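Local structure of type C neurotoxin (Clostridium botulinum, 3PME) at residues Ala64-Ser69 and Glu172-Lys177; Asp225-Pro230 and Phe405-Pro410; Asn324-Leu329 and Val387-Tyr392. The protein is the receptor-binding domain of a mosaic C/D botulinum neurotoxin and probably attaches the toxin to nerve-cell membranes, with gangliosides and phosphatidylethanolamine as likely ligands. All blocks are in the same frame, centred on the assembly; numbering follows the deposited sequence.

Contact 1. Residues Ala64-Ser69 and Glu172-Lys177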
# COMPACT_ATOMS: atom_id res chain seq x y z
N ALA A 64 23.75 -21.69 -10.42
CA ALA A 64 22.39 -22.11 -10.74
C ALA A 64 21.56 -20.98 -11.33
O ALA A 64 20.51 -21.24 -11.90
CB ALA A 64 21.71 -22.67 -9.50
N ILE A 65 22.03 -19.75 -11.19
CA ILE A 65 21.31 -18.57 -11.68
C ILE A 65 21.01 -18.68 -13.17
O ILE A 65 20.01 -18.15 -13.66
CB ILE A 65 22.08 -17.26 -11.42
CG1 ILE A 65 21.14 -16.06 -11.49
CG2 ILE A 65 23.22 -17.08 -12.42
CD1 ILE A 65 20.22 -15.96 -10.31
N TYR A 66 21.88 -19.37 -13.89
CA TYR A 66 21.66 -19.53 -15.32
C TYR A 66 20.58 -20.57 -15.62
O TYR A 66 20.07 -20.63 -16.74
CB TYR A 66 22.97 -19.86 -16.04
CG TYR A 66 23.51 -18.72 -16.87
CD1 TYR A 66 22.82 -18.26 -17.98
CD2 TYR A 66 24.72 -18.12 -16.56
CE1 TYR A 66 23.31 -17.24 -18.76
CE2 TYR A 66 25.23 -17.08 -17.32
CZ TYR A 66 24.52 -16.65 -18.42
OH TYR A 66 25.01 -15.63 -19.19
N GLU A 67 20.23 -21.38 -14.63
CA GLU A 67 19.18 -22.38 -14.79
C GLU A 67 17.87 -21.96 -14.12
O GLU A 67 16.79 -22.19 -14.66
CB GLU A 67 19.62 -23.73 -14.22
CG GLU A 67 21.00 -24.17 -14.66
CD GLU A 67 21.55 -25.30 -13.79
OE1 GLU A 67 20.75 -26.17 -13.38
OE2 GLU A 67 22.77 -25.30 -13.52
N ASN A 68 17.98 -21.35 -12.95
CA ASN A 68 16.80 -20.94 -12.20
C ASN A 68 17.05 -19.74 -11.30
O ASN A 68 18.11 -19.62 -10.69
CB ASN A 68 16.23 -22.11 -11.39
CG ASN A 68 17.29 -22.91 -10.66
OD1 ASN A 68 18.19 -22.36 -10.02
ND2 ASN A 68 17.19 -24.24 -10.74
N SER A 69 16.07 -18.84 -11.23
CA SER A 69 16.24 -17.64 -10.42
C SER A 69 14.89 -17.12 -9.99
O SER A 69 13.85 -17.51 -10.53
CB SER A 69 16.93 -16.55 -11.23
OG SER A 69 16.05 -16.10 -12.26
N GLU A 172 19.64 -19.28 -26.66
CA GLU A 172 20.49 -18.88 -25.55
C GLU A 172 20.17 -17.47 -25.03
O GLU A 172 19.95 -16.54 -25.81
CB GLU A 172 21.97 -18.96 -25.94
CG GLU A 172 22.48 -20.38 -26.18
CD GLU A 172 22.42 -20.81 -27.63
OE1 GLU A 172 21.61 -20.26 -28.41
OE2 GLU A 172 23.19 -21.72 -28.00
N VAL A 173 20.16 -17.33 -23.71
CA VAL A 173 20.08 -16.02 -23.08
C VAL A 173 21.45 -15.72 -22.48
O VAL A 173 22.00 -16.54 -21.74
CB VAL A 173 18.99 -15.97 -21.99
CG1 VAL A 173 19.06 -14.64 -21.25
CG2 VAL A 173 17.61 -16.19 -22.59
N LYS A 174 22.01 -14.57 -22.83
CA LYS A 174 23.28 -14.13 -22.25
C LYS A 174 22.93 -13.12 -21.19
O LYS A 174 22.48 -12.02 -21.51
CB LYS A 174 24.16 -13.49 -23.34
CG LYS A 174 25.44 -12.83 -22.85
CD LYS A 174 26.39 -13.83 -22.23
CE LYS A 174 27.71 -13.18 -21.82
NZ LYS A 174 27.48 -12.10 -20.81
N LEU A 175 23.10 -13.50 -19.93
CA LEU A 175 22.86 -12.59 -18.81
C LEU A 175 24.01 -11.62 -18.70
O LEU A 175 25.15 -11.95 -19.03
CB LEU A 175 22.73 -13.35 -17.49
CG LEU A 175 21.56 -14.32 -17.39
CD1 LEU A 175 21.67 -15.16 -16.13
CD2 LEU A 175 20.23 -13.56 -17.46
N ASP A 176 23.71 -10.42 -18.22
CA ASP A 176 24.73 -9.43 -17.97
C ASP A 176 24.87 -9.14 -16.48
O ASP A 176 23.90 -9.24 -15.72
CB ASP A 176 24.41 -8.15 -18.72
CG ASP A 176 25.62 -7.26 -18.88
OD1 ASP A 176 26.51 -7.61 -19.69
OD2 ASP A 176 25.70 -6.23 -18.18
N LYS A 177 26.08 -8.76 -16.07
CA LYS A 177 26.35 -8.50 -14.66
C LYS A 177 25.86 -7.12 -14.20
O LYS A 177 25.82 -6.85 -13.00
CB LYS A 177 27.85 -8.61 -14.38
CG LYS A 177 28.65 -7.46 -14.95
CD LYS A 177 30.13 -7.80 -14.98
CE LYS A 177 30.96 -6.60 -15.43
NZ LYS A 177 30.84 -5.48 -14.46
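In the N-terminal, concanavalin-like part of the receptor-binding domain, Y66 and L175 join the short 3-10 turn that leads into strand 68-77 to the loop that precedes strand 178-181. The tyrosine side chain reaches across to 172-177 and is used at three places. Its phenol OH accepts a hydrogen bond from L175 N at 3.0 Å, bent to 145° at the hydrogen. One ring face carries L175 CD1, which sits 3.8 Å from the ring centroid and 13° off the normal, a CH-pi contact almost over the centre. At the ring edge, V173 O lies in plane, 3.3 Å from Y66 CE1. L175 CG is anti to its own carbonyl carbon (chi1 -63°), and its side chain runs past the tyrosine in the opposite direction, so that CB comes near OH while CD1 reaches back over the ring. K174 CD also approaches the phenol OH, and the lysine chain, bent at chi2 and chi4, curls round until NZ bonds to L175 O at 2.9 Å. This is a surface contact. Past the turn in sequence, S69 is bonded to N147 of strand 141-148, while E172 is bonded through its backbone to I116, just beyond strand 108-114.

Contact 2. Residues Asp225-Pro230 and Phe405-Pro410; sequences DYWGNP and FISRDP
W227 and S407 meet through a nearly straight hydrogen bond: W227 NE1 donates to S407 O at 3.0 Å, with 165° at the hydrogen and the acceptor in the ring plane. D409 CB lies over one face of the indole, 3.7 Å from the centroid of the five-membered ring, and Y226 CD2 packs toward the rim of the opposite face, which holds the tryptophan between two layers. Beside it, I406 CG1 touches Y226 CG at 3.8 Å, the two side chains running the same way. Y226 N bonds to F405 O and ties the backbones together. Two more polar bonds cross directly: S407 OG donates to D225 OD2 at 2.9 Å, from above the carboxylate plane, and N229 ND2 to D409 OD1 at 3.0 Å.

What positions these groups starts with D225, whose CG lies between its backbone N and carbonyl carbon (chi1 71°), folding the carboxylate back over the type I turn D225-G228. OD1 accepts from W227 N, closing an Asx turn, and from N229 N on the opposite face of the carboxylate plane. D225 OD2 also takes N229 ND2 on its syn side, and the N229 amide thus bridges two acids. N229 OD1 accepts from W140 NE1. D409 OD2 bonds to G411 N and N138 ND2 and forms a salt bridge with K76, which may offset the nearness of the two carboxylates.

The whole cluster is buried near the centre of the molecule, where the trefoil-like half meets the concanavalin-like half: strand 403-406, paired with strand 238-241, and the residues that follow it meet the loop after helix 207-218 and K76 of strand 68-77.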
# COMPACT_ATOMS: atom_id res chain seq x y z
N ASP A 225 -1.67 3.08 5.28
CA ASP A 225 -2.60 3.99 4.62
C ASP A 225 -3.11 3.36 3.32
O ASP A 225 -2.76 2.22 2.97
CB ASP A 225 -2.02 5.42 4.43
CG ASP A 225 -0.92 5.50 3.38
OD1 ASP A 225 -0.73 4.57 2.56
OD2 ASP A 225 -0.22 6.54 3.35
N TYR A 226 -3.95 4.11 2.60
CA TYR A 226 -4.62 3.64 1.40
C TYR A 226 -3.64 3.15 0.35
O TYR A 226 -3.93 2.21 -0.40
CB TYR A 226 -5.43 4.82 0.84
CG TYR A 226 -6.22 4.54 -0.41
CD1 TYR A 226 -7.44 3.88 -0.35
CD2 TYR A 226 -5.75 4.95 -1.65
CE1 TYR A 226 -8.17 3.61 -1.50
CE2 TYR A 226 -6.48 4.72 -2.79
CZ TYR A 226 -7.68 4.04 -2.71
OH TYR A 226 -8.40 3.78 -3.86
N TRP A 227 -2.46 3.77 0.30
CA TRP A 227 -1.46 3.46 -0.72
C TRP A 227 -0.53 2.32 -0.31
O TRP A 227 0.34 1.92 -1.08
CB TRP A 227 -0.58 4.70 -0.95
CG TRP A 227 -1.39 5.95 -1.09
CD1 TRP A 227 -1.49 6.97 -0.18
CD2 TRP A 227 -2.25 6.29 -2.18
NE1 TRP A 227 -2.35 7.93 -0.65
CE2 TRP A 227 -2.82 7.54 -1.88
CE3 TRP A 227 -2.59 5.66 -3.38
CZ2 TRP A 227 -3.72 8.17 -2.74
CZ3 TRP A 227 -3.47 6.29 -4.24
CH2 TRP A 227 -4.03 7.54 -3.91
N GLY A 228 -0.67 1.83 0.92
CA GLY A 228 0.27 0.86 1.45
C GLY A 228 1.49 1.41 2.19
O GLY A 228 2.40 0.66 2.55
N ASN A 229 1.52 2.72 2.41
CA ASN A 229 2.56 3.35 3.22
C ASN A 229 2.24 3.13 4.70
O ASN A 229 1.08 2.92 5.06
CB ASN A 229 2.57 4.88 3.02
CG ASN A 229 2.67 5.29 1.56
OD1 ASN A 229 3.45 4.75 0.79
ND2 ASN A 229 1.87 6.30 1.19
N PRO A 230 3.26 3.22 5.58
CA PRO A 230 2.94 3.18 7.01
C PRO A 230 2.00 4.31 7.41
O PRO A 230 2.21 5.46 6.99
CB PRO A 230 4.31 3.36 7.67
CG PRO A 230 5.27 2.76 6.64
CD PRO A 230 4.71 3.23 5.33
N PHE A 405 -7.41 4.88 5.06
CA PHE A 405 -6.99 6.23 5.40
C PHE A 405 -6.21 6.81 4.23
O PHE A 405 -5.08 6.37 3.93
CB PHE A 405 -6.15 6.20 6.67
CG PHE A 405 -6.92 5.74 7.88
CD1 PHE A 405 -7.62 6.64 8.65
CD2 PHE A 405 -6.96 4.39 8.23
CE1 PHE A 405 -8.35 6.22 9.75
CE2 PHE A 405 -7.69 3.96 9.32
CZ PHE A 405 -8.38 4.89 10.09
N ILE A 406 -6.80 7.79 3.56
CA ILE A 406 -6.16 8.31 2.35
C ILE A 406 -5.32 9.52 2.66
O ILE A 406 -5.85 10.57 3.01
CB ILE A 406 -7.19 8.68 1.27
CG1 ILE A 406 -8.11 7.49 0.97
CG2 ILE A 406 -6.47 9.13 0.01
CD1 ILE A 406 -9.23 7.84 0.01
N SER A 407 -4.01 9.38 2.54
CA SER A 407 -3.10 10.51 2.70
C SER A 407 -2.93 11.23 1.36
O SER A 407 -3.10 10.64 0.28
CB SER A 407 -1.74 10.00 3.17
OG SER A 407 -1.28 8.99 2.27
N ARG A 408 -2.59 12.52 1.42
CA ARG A 408 -2.17 13.22 0.22
C ARG A 408 -0.76 12.77 -0.10
O ARG A 408 0.20 13.11 0.59
CB ARG A 408 -2.27 14.74 0.42
CG ARG A 408 -3.70 15.17 0.66
CD ARG A 408 -3.85 16.68 0.58
NE ARG A 408 -3.76 17.16 -0.79
CZ ARG A 408 -4.79 17.66 -1.48
NH1 ARG A 408 -5.98 17.75 -0.91
NH2 ARG A 408 -4.61 18.08 -2.72
N ASP A 409 -0.66 11.95 -1.13
CA ASP A 409 0.59 11.28 -1.46
C ASP A 409 1.11 11.87 -2.78
O ASP A 409 0.33 12.16 -3.67
CB ASP A 409 0.31 9.77 -1.60
CG ASP A 409 1.56 8.96 -1.91
OD1 ASP A 409 2.19 8.40 -0.97
OD2 ASP A 409 1.90 8.88 -3.09
N PRO A 410 2.44 12.05 -2.90
CA PRO A 410 2.98 12.71 -4.10
C PRO A 410 2.73 11.91 -5.39
O PRO A 410 2.83 12.47 -6.49
CB PRO A 410 4.48 12.81 -3.82
CG PRO A 410 4.75 11.79 -2.77
CD PRO A 410 3.49 11.70 -1.94

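Contact 3. Residues Asn324-Leu329 and Val387-Tyr392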
# COMPACT_ATOMS: atom_id res chain seq x y z
N ASN A 324 -26.69 -6.25 20.52
CA ASN A 324 -26.81 -5.65 19.20
C ASN A 324 -27.00 -4.14 19.28
O ASN A 324 -27.84 -3.56 18.58
CB ASN A 324 -27.95 -6.29 18.41
CG ASN A 324 -27.68 -7.75 18.11
OD1 ASN A 324 -26.53 -8.16 17.99
ND2 ASN A 324 -28.74 -8.54 17.98
N CYS A 325 -26.21 -3.52 20.15
CA CYS A 325 -26.32 -2.08 20.39
C CYS A 325 -25.57 -1.30 19.32
O CYS A 325 -24.49 -1.69 18.91
CB CYS A 325 -25.76 -1.75 21.77
SG CYS A 325 -26.55 -2.74 23.07
N VAL A 326 -26.17 -0.21 18.86
CA VAL A 326 -25.60 0.59 17.79
C VAL A 326 -25.47 2.02 18.28
O VAL A 326 -26.47 2.65 18.62
CB VAL A 326 -26.49 0.58 16.54
CG1 VAL A 326 -25.90 1.48 15.45
CG2 VAL A 326 -26.68 -0.84 16.02
N TYR A 327 -24.24 2.54 18.31
CA TYR A 327 -23.96 3.87 18.83
C TYR A 327 -23.42 4.78 17.72
O TYR A 327 -22.52 4.41 16.97
CB TYR A 327 -22.94 3.82 19.97
CG TYR A 327 -23.30 2.89 21.09
CD1 TYR A 327 -24.14 3.31 22.12
CD2 TYR A 327 -22.78 1.61 21.14
CE1 TYR A 327 -24.48 2.45 23.15
CE2 TYR A 327 -23.09 0.75 22.18
CZ TYR A 327 -23.94 1.18 23.17
OH TYR A 327 -24.25 0.31 24.20
N ALA A 328 -23.98 5.97 17.63
CA ALA A 328 -23.45 6.98 16.73
C ALA A 328 -22.12 7.52 17.26
O ALA A 328 -21.74 7.28 18.41
CB ALA A 328 -24.45 8.11 16.57
N LEU A 329 -21.42 8.24 16.39
CA LEU A 329 -20.19 8.92 16.77
C LEU A 329 -20.46 10.42 16.78
O LEU A 329 -21.26 10.92 16.00
CB LEU A 329 -19.09 8.59 15.77
CG LEU A 329 -18.80 7.10 15.59
CD1 LEU A 329 -17.65 6.97 14.62
CD2 LEU A 329 -18.46 6.45 16.93
N VAL A 387 -20.78 3.91 12.77
CA VAL A 387 -21.34 3.56 14.07
C VAL A 387 -20.43 2.58 14.79
O VAL A 387 -19.64 1.88 14.16
CB VAL A 387 -22.76 2.92 13.95
CG1 VAL A 387 -23.79 3.94 13.49
CG2 VAL A 387 -22.74 1.70 13.03
N ALA A 388 -20.55 2.53 16.11
CA ALA A 388 -19.91 1.51 16.92
C ALA A 388 -20.96 0.48 17.30
O ALA A 388 -22.00 0.84 17.87
CB ALA A 388 -19.29 2.14 18.17
N VAL A 389 -20.73 -0.79 16.98
CA VAL A 389 -21.72 -1.83 17.29
C VAL A 389 -21.17 -2.92 18.21
O VAL A 389 -20.00 -3.30 18.13
CB VAL A 389 -22.31 -2.49 16.02
CG1 VAL A 389 -22.73 -1.43 15.02
CG2 VAL A 389 -21.31 -3.44 15.38
N THR A 390 -22.04 -3.46 19.06
CA THR A 390 -21.65 -4.60 19.89
C THR A 390 -21.99 -5.91 19.19
O THR A 390 -22.64 -5.92 18.14
CB THR A 390 -22.37 -4.59 21.26
OG1 THR A 390 -23.77 -4.80 21.06
CG2 THR A 390 -22.14 -3.27 21.99
N ASN A 391 -21.54 -7.02 19.78
CA ASN A 391 -21.89 -8.33 19.26
C ASN A 391 -21.55 -8.43 17.77
O ASN A 391 -22.40 -8.73 16.93
CB ASN A 391 -23.38 -8.58 19.48
CG ASN A 391 -23.76 -8.50 20.94
OD1 ASN A 391 -24.35 -7.51 21.40
ND2 ASN A 391 -23.39 -9.52 21.70
N TYR A 392 -20.28 -8.18 17.46
CA TYR A 392 -19.86 -7.98 16.09
C TYR A 392 -19.13 -9.17 15.49
O TYR A 392 -18.52 -9.05 14.43
CB TYR A 392 -18.97 -6.74 16.00
CG TYR A 392 -17.80 -6.76 16.96
CD1 TYR A 392 -16.66 -7.51 16.69
CD2 TYR A 392 -17.83 -6.01 18.14
CE1 TYR A 392 -15.59 -7.52 17.57
CE2 TYR A 392 -16.76 -6.01 19.01
CZ TYR A 392 -15.64 -6.78 18.73
OH TYR A 392 -14.57 -6.77 19.60
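T390 OG1 is set between its own backbone N and carbonyl carbon (chi1 67°), facing C325, while N391 CG is anti to its carbonyl carbon (chi1 -59°), which brings the amide up to N324. T390 N bonds to C325 O, and next to this backbone bond the side chains of T390 and N391 take up the N-H groups of C325 and N324: C325 N donates to T390 OG1 at 2.9 Å and N324 N to N391 OD1 at 2.8 Å, the latter almost straight at 168°. T390 OG1 in turn donates a hydrogen bond to N391 OD1, which is therefore gripped by two donors from opposite faces of its amide plane. Within the sheet Y327 and A388 form an antiparallel hydrogen-bonded pair, Y327 N to A388 O at 2.8 Å and A388 N to Y327 O at 2.9 Å. The next pair, V326 with V389, is non-hydrogen-bonded; its valines lie side by side, V326 CG2 to V389 CG1 at 4.1 Å, and V326 CG1 also meets V387 CB at 3.8 Å. On the other face, the edge of the Y327 ring passes A388 O and T390 CG2, while R308 makes a cation-pi contact with that ring. C325 is joined to C321 by a disulfide. In the trefoil-family half of the domain, strand 326-332 runs between strands 302-308 and 383-389, and the latter pairs in turn with strand 366-373.

Contact 1 lies at the surface of the N-terminal, concanavalin-like half, contact 2 is buried where the two halves meet, and contact 3 is mostly buried in the trefoil-like half, with N324 and N391 at its more open end. Contacts 1 and 3 fall on opposite sides of the chain's centre, their centres about 58 Å apart. No segment is shared, but strand 68-77, which begins within contact 1, sends K76 into the surroundings of contact 2, and strands 383-389 and 403-406 follow each other in the chain. Contact 1 depends on one tyrosine reaching across to a loop, contact 2 on a buried network of carboxylates, amide and indole, and contact 3 mainly on backbone pairing extended by two polar side chains.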